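Local coordinates for protein N-terminus Plasma serine protease inhibitor (Homo sapiens, PDB 3DY0) that inhibits serine proteases in blood plasma and other body fluids, with heparin as cofactor, by binding irreversibly to the protease's active-site serine, at residues A295-I300 / I306-M311; L101-Q106 / A159-V164; L43-G48 / S111-L116. All blocks are in the same frame, centred on the assembly; numbering follows the deposited sequence. Where two conformers were deposited one is given.

Contact 1 (A295-I300 / I306-M311); sequences ADLSGI and IQVSEM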
loop_
_atom_site.group_PDB
_atom_site.type_symbol
_atom_site.label_atom_id
_atom_site.label_comp_id
_atom_site.label_asym_id
_atom_site.label_seq_id
_atom_site.Cartn_x
_atom_site.Cartn_y
_atom_site.Cartn_z
ATOM N N ALA A 295 -0.879 -18.739 -17.741
ATOM C CA ALA A 295 -0.839 -18.701 -16.288
ATOM C C ALA A 295 -1.052 -20.107 -15.750
ATOM O O ALA A 295 -1.880 -20.858 -16.271
ATOM C CB ALA A 295 -1.935 -17.787 -15.765
ATOM N N ASP A 296 -0.290 -20.471 -14.726
ATOM C CA ASP A 296 -0.455 -21.769 -14.091
ATOM C C ASP A 296 -1.127 -21.471 -12.755
ATOM O O ASP A 296 -0.464 -21.103 -11.782
ATOM C CB ASP A 296 0.891 -22.455 -13.852
ATOM C CG ASP A 296 0.747 -23.808 -13.163
ATOM O OD1 ASP A 296 -0.383 -24.158 -12.756
ATOM O OD2 ASP A 296 1.765 -24.517 -13.021
ATOM N N LEU A 297 -2.451 -21.595 -12.728
ATOM C CA LEU A 297 -3.219 -21.351 -11.514
ATOM C C LEU A 297 -3.971 -22.626 -11.150
ATOM O O LEU A 297 -5.106 -22.584 -10.679
ATOM C CB LEU A 297 -4.200 -20.194 -11.731
ATOM C CG LEU A 297 -3.531 -18.819 -11.838
ATOM C CD1 LEU A 297 -4.532 -17.784 -12.314
ATOM C CD2 LEU A 297 -2.945 -18.439 -10.481
ATOM N N SER A 298 -3.307 -23.756 -11.376
ATOM C CA SER A 298 -3.867 -25.070 -11.092
ATOM C C SER A 298 -4.210 -25.242 -9.617
ATOM O O SER A 298 -5.017 -26.098 -9.258
ATOM C CB SER A 298 -2.874 -26.156 -11.523
ATOM O OG SER A 298 -1.599 -25.931 -10.944
ATOM N N GLY A 299 -3.600 -24.425 -8.767
ATOM C CA GLY A 299 -3.868 -24.516 -7.343
ATOM C C GLY A 299 -5.182 -23.882 -6.920
ATOM O O GLY A 299 -5.734 -24.234 -5.881
ATOM N N ILE A 300 -5.708 -22.953 -7.711
ATOM C CA ILE A 300 -6.971 -22.320 -7.341
ATOM C C ILE A 300 -8.175 -23.012 -7.973
ATOM O O ILE A 300 -9.249 -23.076 -7.375
ATOM C CB ILE A 300 -6.996 -20.824 -7.727
ATOM C CG1 ILE A 300 -8.330 -20.205 -7.299
ATOM C CG2 ILE A 300 -6.789 -20.667 -9.222
ATOM C CD1 ILE A 300 -8.445 -18.718 -7.571
ATOM N N ILE A 306 -7.833 -20.389 -16.780
ATOM C CA ILE A 306 -8.036 -19.463 -15.669
ATOM C C ILE A 306 -6.793 -18.586 -15.558
ATOM O O ILE A 306 -5.665 -19.083 -15.556
ATOM C CB ILE A 306 -8.267 -20.198 -14.327
ATOM C CG1 ILE A 306 -8.526 -19.171 -13.217
ATOM C CG2 ILE A 306 -7.066 -21.072 -13.986
ATOM C CD1 ILE A 306 -8.850 -19.779 -11.864
ATOM N N GLN A 307 -7.006 -17.279 -15.473
ATOM C CA GLN A 307 -5.903 -16.333 -15.371
ATOM C C GLN A 307 -6.397 -15.074 -14.685
ATOM O O GLN A 307 -7.596 -14.893 -14.496
ATOM C CB GLN A 307 -5.381 -15.985 -16.767
ATOM C CG GLN A 307 -6.462 -15.457 -17.700
ATOM C CD GLN A 307 -6.040 -15.466 -19.159
ATOM O OE1 GLN A 307 -5.211 -14.660 -19.588
ATOM N NE2 GLN A 307 -6.606 -16.388 -19.930
ATOM N N VAL A 308 -5.469 -14.207 -14.306
ATOM C CA VAL A 308 -5.834 -12.959 -13.662
ATOM C C VAL A 308 -5.938 -11.897 -14.747
ATOM O O VAL A 308 -4.955 -11.595 -15.421
ATOM C CB VAL A 308 -4.773 -12.540 -12.624
ATOM C CG1 VAL A 308 -5.103 -11.164 -12.057
ATOM C CG2 VAL A 308 -4.716 -13.575 -11.503
ATOM N N SER A 309 -7.139 -11.357 -14.929
ATOM C CA SER A 309 -7.366 -10.326 -15.937
ATOM C C SER A 309 -6.769 -9.008 -15.477
ATOM O O SER A 309 -6.184 -8.267 -16.268
ATOM C CB SER A 309 -8.865 -10.159 -16.204
ATOM O OG SER A 309 -9.591 -9.953 -15.007
ATOM N N GLU A 310 -6.921 -8.709 -14.194
ATOM C CA GLU A 310 -6.361 -7.480 -13.663
ATOM C C GLU A 310 -6.258 -7.504 -12.145
ATOM O O GLU A 310 -6.884 -8.327 -11.475
ATOM C CB GLU A 310 -7.193 -6.276 -14.127
ATOM C CG GLU A 310 -8.626 -6.223 -13.619
ATOM C CD GLU A 310 -9.466 -5.199 -14.372
ATOM O OE1 GLU A 310 -9.893 -5.493 -15.510
ATOM O OE2 GLU A 310 -9.690 -4.093 -13.836
ATOM N N MET A 311 -5.423 -6.619 -11.616
ATOM C CA MET A 311 -5.245 -6.494 -10.177
ATOM C C MET A 311 -5.324 -5.002 -9.922
ATOM O O MET A 311 -4.347 -4.276 -10.115
ATOM C CB MET A 311 -3.881 -7.024 -9.739
ATOM C CG MET A 311 -3.725 -7.059 -8.225
ATOM S SD MET A 311 -2.105 -7.601 -7.662
ATOM C CE MET A 311 -2.214 -9.350 -7.986
HETATM O O HOH W 1 -4.990 -21.220 -16.794
#

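Contact 2 (L101-Q106 / A159-V164); sequences LVVDLQ and AVVIMV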
loop_
_atom_site.group_PDB
_atom_site.type_symbol
_atom_site.label_atom_id
_atom_site.label_comp_id
_atom_site.label_asym_id
_atom_site.label_seq_id
_atom_site.Cartn_x
_atom_site.Cartn_y
_atom_site.Cartn_z
ATOM N N LEU A 101 -20.964 -19.280 -8.371
ATOM C CA LEU A 101 -21.352 -20.660 -8.085
ATOM C C LEU A 101 -20.894 -21.653 -9.149
ATOM O O LEU A 101 -20.757 -22.846 -8.874
ATOM C CB LEU A 101 -22.872 -20.760 -7.918
ATOM N N VAL A 102 -20.660 -21.166 -10.363
ATOM C CA VAL A 102 -20.222 -22.036 -11.448
ATOM C C VAL A 102 -18.780 -22.467 -11.222
ATOM O O VAL A 102 -18.378 -23.567 -11.606
ATOM C CB VAL A 102 -20.316 -21.324 -12.820
ATOM C CG1 VAL A 102 -19.341 -20.152 -12.876
ATOM C CG2 VAL A 102 -20.025 -22.310 -13.937
ATOM N N VAL A 103 -18.010 -21.591 -10.585
ATOM C CA VAL A 103 -16.606 -21.851 -10.307
ATOM C C VAL A 103 -16.405 -22.912 -9.238
ATOM O O VAL A 103 -17.086 -22.918 -8.212
ATOM C CB VAL A 103 -15.883 -20.564 -9.855
ATOM C CG1 VAL A 103 -14.394 -20.824 -9.709
ATOM C CG2 VAL A 103 -16.136 -19.455 -10.853
ATOM N N ASP A 104 -15.457 -23.807 -9.490
ATOM C CA ASP A 104 -15.138 -24.888 -8.569
ATOM C C ASP A 104 -13.704 -24.712 -8.069
ATOM O O ASP A 104 -12.752 -25.094 -8.749
ATOM C CB ASP A 104 -15.284 -26.233 -9.290
ATOM C CG ASP A 104 -15.091 -27.418 -8.369
ATOM O OD1 ASP A 104 -15.171 -28.565 -8.858
ATOM O OD2 ASP A 104 -14.862 -27.206 -7.159
ATOM N N LEU A 105 -13.552 -24.127 -6.885
ATOM C CA LEU A 105 -12.227 -23.904 -6.317
ATOM C C LEU A 105 -11.653 -25.148 -5.658
ATOM O O LEU A 105 -12.390 -25.964 -5.108
ATOM C CB LEU A 105 -12.273 -22.768 -5.292
ATOM C CG LEU A 105 -12.719 -21.399 -5.812
ATOM C CD1 LEU A 105 -12.629 -20.378 -4.689
ATOM C CD2 LEU A 105 -11.844 -20.984 -6.980
ATOM N N GLN A 106 -10.330 -25.288 -5.721
ATOM C CA GLN A 106 -9.649 -26.425 -5.111
ATOM C C GLN A 106 -9.839 -26.371 -3.598
ATOM O O GLN A 106 -9.710 -25.305 -2.987
ATOM C CB GLN A 106 -8.152 -26.388 -5.433
ATOM C CG GLN A 106 -7.800 -26.671 -6.883
ATOM C CD GLN A 106 -7.971 -28.134 -7.255
ATOM O OE1 GLN A 106 -9.084 -28.658 -7.276
ATOM N NE2 GLN A 106 -6.861 -28.803 -7.543
ATOM N N ALA A 159 -15.789 -12.315 -15.346
ATOM C CA ALA A 159 -15.175 -12.575 -14.049
ATOM C C ALA A 159 -15.824 -13.776 -13.365
ATOM O O ALA A 159 -17.043 -13.960 -13.425
ATOM C CB ALA A 159 -15.289 -11.337 -13.162
ATOM N N VAL A 160 -15.002 -14.592 -12.714
ATOM C CA VAL A 160 -15.497 -15.775 -12.022
ATOM C C VAL A 160 -15.122 -15.747 -10.544
ATOM O O VAL A 160 -15.805 -16.338 -9.708
ATOM C CB VAL A 160 -14.941 -17.064 -12.664
ATOM C CG1 VAL A 160 -15.400 -17.155 -14.110
ATOM C CG2 VAL A 160 -13.423 -17.081 -12.588
ATOM N N VAL A 161 -14.034 -15.051 -10.232
ATOM C CA VAL A 161 -13.563 -14.932 -8.860
ATOM C C VAL A 161 -12.854 -13.600 -8.680
ATOM O O VAL A 161 -12.137 -13.151 -9.570
ATOM C CB VAL A 161 -12.523 -16.030 -8.495
ATOM C CG1 VAL A 161 -12.070 -15.856 -7.046
ATOM C CG2 VAL A 161 -13.110 -17.421 -8.714
ATOM N N ILE A 162 -13.075 -12.965 -7.539
ATOM C CA ILE A 162 -12.376 -11.726 -7.226
ATOM C C ILE A 162 -11.884 -11.868 -5.799
ATOM O O ILE A 162 -12.666 -12.105 -4.874
ATOM C CB ILE A 162 -13.274 -10.470 -7.345
ATOM C CG1 ILE A 162 -13.687 -10.273 -8.808
ATOM C CG2 ILE A 162 -12.502 -9.236 -6.848
ATOM C CD1 ILE A 162 -14.463 -8.988 -9.077
ATOM N N MET A 163 -10.570 -11.754 -5.634
ATOM C CA MET A 163 -9.942 -11.864 -4.325
ATOM C C MET A 163 -9.673 -10.453 -3.847
ATOM O O MET A 163 -9.067 -9.658 -4.564
ATOM C CB MET A 163 -8.637 -12.649 -4.441
ATOM C CG MET A 163 -7.885 -12.797 -3.136
ATOM S SD MET A 163 -6.505 -13.933 -3.339
ATOM C CE MET A 163 -5.464 -12.985 -4.453
ATOM N N VAL A 164 -10.129 -10.150 -2.641
ATOM C CA VAL A 164 -9.974 -8.813 -2.089
ATOM C C VAL A 164 -9.161 -8.731 -0.812
ATOM O O VAL A 164 -9.275 -9.579 0.072
ATOM C CB VAL A 164 -11.364 -8.194 -1.782
ATOM C CG1 VAL A 164 -11.206 -6.842 -1.077
ATOM C CG2 VAL A 164 -12.165 -8.053 -3.066
#

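Contact 3 (L43-G48 / S111-L116); sequences LSLGAG and SAMKTL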
loop_
_atom_site.group_PDB
_atom_site.type_symbol
_atom_site.label_atom_id
_atom_site.label_comp_id
_atom_site.label_asym_id
_atom_site.label_seq_id
_atom_site.Cartn_x
_atom_site.Cartn_y
_atom_site.Cartn_z
ATOM N N LEU A 43 -2.217 -15.063 -3.802
ATOM C CA LEU A 43 -2.269 -15.518 -5.184
ATOM C C LEU A 43 -1.309 -16.691 -5.396
ATOM O O LEU A 43 -1.629 -17.637 -6.119
ATOM C CB LEU A 43 -1.918 -14.365 -6.131
ATOM C CG LEU A 43 -1.932 -14.642 -7.637
ATOM C CD1 LEU A 43 -3.305 -15.162 -8.062
ATOM C CD2 LEU A 43 -1.595 -13.362 -8.388
ATOM N N SER A 44 -0.144 -16.644 -4.753
ATOM C CA SER A 44 0.836 -17.718 -4.904
ATOM C C SER A 44 0.335 -19.053 -4.354
ATOM O O SER A 44 0.812 -20.111 -4.765
ATOM C CB SER A 44 2.170 -17.349 -4.231
ATOM O OG SER A 44 2.130 -17.507 -2.820
ATOM N N LEU A 45 -0.631 -19.012 -3.442
ATOM C CA LEU A 45 -1.161 -20.243 -2.860
ATOM C C LEU A 45 -1.724 -21.179 -3.919
ATOM O O LEU A 45 -1.645 -22.403 -3.783
ATOM C CB LEU A 45 -2.256 -19.930 -1.840
ATOM C CG LEU A 45 -1.809 -19.319 -0.509
ATOM C CD1 LEU A 45 -3.046 -18.952 0.308
ATOM C CD2 LEU A 45 -0.927 -20.310 0.254
ATOM N N GLY A 46 -2.292 -20.604 -4.971
ATOM C CA GLY A 46 -2.867 -21.423 -6.022
ATOM C C GLY A 46 -2.116 -21.355 -7.334
ATOM O O GLY A 46 -2.655 -21.721 -8.379
ATOM N N ALA A 47 -0.873 -20.886 -7.286
ATOM C CA ALA A 47 -0.057 -20.784 -8.489
ATOM C C ALA A 47 0.914 -21.952 -8.570
ATOM O O ALA A 47 1.244 -22.571 -7.558
ATOM C CB ALA A 47 0.712 -19.470 -8.489
ATOM N N GLY A 48 1.372 -22.251 -9.780
ATOM C CA GLY A 48 2.314 -23.339 -9.956
ATOM C C GLY A 48 3.435 -22.973 -10.909
ATOM O O GLY A 48 3.403 -21.915 -11.531
ATOM N N SER A 111 -9.059 -23.802 1.872
ATOM C CA SER A 111 -8.637 -24.086 3.241
ATOM C C SER A 111 -7.440 -23.232 3.648
ATOM O O SER A 111 -7.383 -22.720 4.766
ATOM C CB SER A 111 -8.287 -25.569 3.394
ATOM O OG SER A 111 -9.441 -26.383 3.265
ATOM N N ALA A 112 -6.482 -23.084 2.738
ATOM C CA ALA A 112 -5.293 -22.288 3.012
ATOM C C ALA A 112 -5.677 -20.825 3.202
ATOM O O ALA A 112 -5.153 -20.141 4.081
ATOM C CB ALA A 112 -4.298 -22.424 1.865
ATOM N N MET A 113 -6.594 -20.348 2.369
ATOM C CA MET A 113 -7.044 -18.965 2.457
ATOM C C MET A 113 -7.731 -18.684 3.788
ATOM O O MET A 113 -7.513 -17.639 4.397
ATOM C CB MET A 113 -7.985 -18.646 1.294
ATOM C CG MET A 113 -7.274 -18.465 -0.044
ATOM S SD MET A 113 -6.336 -16.907 -0.119
ATOM C CE MET A 113 -7.630 -15.793 -0.591
ATOM N N LYS A 114 -8.553 -19.623 4.246
ATOM C CA LYS A 114 -9.258 -19.449 5.510
ATOM C C LYS A 114 -8.327 -19.555 6.714
ATOM O O LYS A 114 -8.424 -18.763 7.650
ATOM C CB LYS A 114 -10.392 -20.476 5.626
ATOM C CG LYS A 114 -11.545 -20.214 4.661
ATOM C CD LYS A 114 -12.641 -21.276 4.751
ATOM C CE LYS A 114 -13.754 -20.999 3.744
ATOM N NZ LYS A 114 -14.794 -22.072 3.741
ATOM N N THR A 115 -7.414 -20.521 6.677
ATOM C CA THR A 115 -6.484 -20.748 7.781
ATOM C C THR A 115 -5.328 -19.757 7.878
ATOM O O THR A 115 -5.043 -19.227 8.952
ATOM C CB THR A 115 -5.888 -22.166 7.706
ATOM O OG1 THR A 115 -6.946 -23.130 7.766
ATOM C CG2 THR A 115 -4.927 -22.408 8.866
ATOM N N LEU A 116 -4.658 -19.520 6.756
ATOM C CA LEU A 116 -3.518 -18.617 6.728
ATOM C C LEU A 116 -3.886 -17.145 6.604
ATOM O O LEU A 116 -3.257 -16.292 7.227
ATOM C CB LEU A 116 -2.589 -18.991 5.572
ATOM C CG LEU A 116 -1.908 -20.360 5.646
ATOM C CD1 LEU A 116 -1.211 -20.650 4.327
ATOM C CD2 LEU A 116 -0.915 -20.381 6.799
#

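Contact 1 (A295-I300 / I306-M311)
Leu297 and Ile306 pack as two offset bumps. Methyl CG2 of Ile306 lies at the base of the leucine, against CB of Leu297 at 3.8 Å, while the far end of that leucine passes onward to lie on the backbone of 306-308. Its CD1 comes down 3.7 Å from both Gln307 CA and Ile306 O, and then borders CG2 of Val308 at 4.3 Å. With CG anti to its own carbonyl carbon (chi1 -71°), Leu297 carries CD1 over the backbone of Ile306 and Gln307. The other branch of Ile306, extended with CG1 anti to the backbone N (-178°), brings CD1 to Ile300 CG2; their 3.5 Å separation is unusually tight, but Ile300 has two conformers, so this closeness is doubtful. At the opposite end, Ala295 CB abuts Gln307 CB at 4.0 Å. Beside these apolar contacts a water bridges the two segments, donating to Ala295 O at 3.2 Å and to Ile306 O at 2.6 Å. An Asx turn at Asp296, whose OD1 accepts from both N and OG of Ser298, shapes the loop. Leu297 and Val308 both touch Leu43 of helix 33-45, Ile300 rests on Phe334, and Gln307 is backbone hydrogen-bonded to Thr335, placing the contact between that helix and strand 323-335.

Contact 2 (L101-Q106 / A159-V164)
Val103 straddles Val160 and Val161, one methyl to each. Its chi1 of -174° sets CG1 anti to the backbone N and CG2 anti to the carbonyl carbon, and this splits the work: CG1 lies 3.8 Å from Val161 CG2, while CG2 presses on the root of Val160. The 3.2 Å between Val103 CG2 and Val160 CB is shorter than ordinary van der Waals contact, so the exact placing of that methyl is best treated with caution. Both valine pairs cross at about a right angle. Two successive strand residues meet Val103, consistent with the classic beta bulge in which Val160 and Val161 both face Phe334 on the antiparallel strand 323-335; the backbone of Val160 departs from the extended form, as expected at the first position of such a bulge. In serpins, the strand in this central place of the sheet is the reactive centre loop, inserted after cleavage. Val161, with its CG1 anti to the backbone N, turns CG2 toward the loop 101-106, where the same methyl also receives CD2 of Leu105 at 4.2 Å. The end of Leu105 comes nearer to the strand than its CB does, and it is CD2, not the anti branch CD1, that makes this slanting contact. Thr99 of strand 90-99 touches both Leu105 and Val161.

Contact 3 (L43-G48 / S111-L116)
Leu45 meets Ala112, Met113 and Leu116 through methyls and a sulfur, and no flat side chain of the two segments carries the contact. The flat groups come from outside: the aromatic rings of Phe109 and Tyr117, on the same helix as Ala112, and the ring of His72 all touch Leu45. Across the contact everything is apolar, and Leu45 gives about half of the 151 Å² buried between the segments. With CG anti to its carbonyl carbon (chi1 -72°), it pushes forward a forked end. Branch CD1 enters between Ala112 CB, at 4.0 Å, and Met113 SD, at 3.9 Å; branch CD2 lies 4.1 Å from Leu116 CD1. The methionine chain is bent at chi2 (-72°), which places its sulfur beside the leucine, and again at chi3, and its axis slants across the leucine's. Because Leu45 also touches Phe109, its neighbours 109, 112, 113 and 116 have the spacing of a helical hole, an arrangement consistent with a single knob in a hole. The nearest CA pair is Leu45 CA and Ala112 CA, 7.5 Å apart. Within helix 107-117 itself, Thr115 OG1 donates to Ser111 O at 3.1 Å, a side-chain to backbone bond beside the regular helical one. Helix 65-81 adjoins the pair through His72, which touches both Leu45 and Leu116, and on another side of helix 33-45 Leu43 and Ser44 pack on Ile55 of helix 49-58.

Overall arrangement
The three contacts form a compact cluster on one side of the chain's centre, with centres 11 to 13 Å apart. Contacts 2 and 3 interlock in sequence, their segments alternating as 43-48, 101-106, 111-116 and 159-164, whereas contact 1 comes later and is local. Probable backbone hydrogen bonds join contact 1 to contact 3 (Asp296 O with Gly48 N, 2.9 Å) and contact 1 to contact 2 (Ile300 O with Gln106 N, 3.0 Å). Contacts 1 and 2 reach strands 307-319 and 159-172, which flank strand 323-335, and lie at one end of that inserted strand, characteristic of a cleaved serpin. The two helices of contact 3 pack alongside them, Leu43 on Leu297 and Val308, Met113 on Met163.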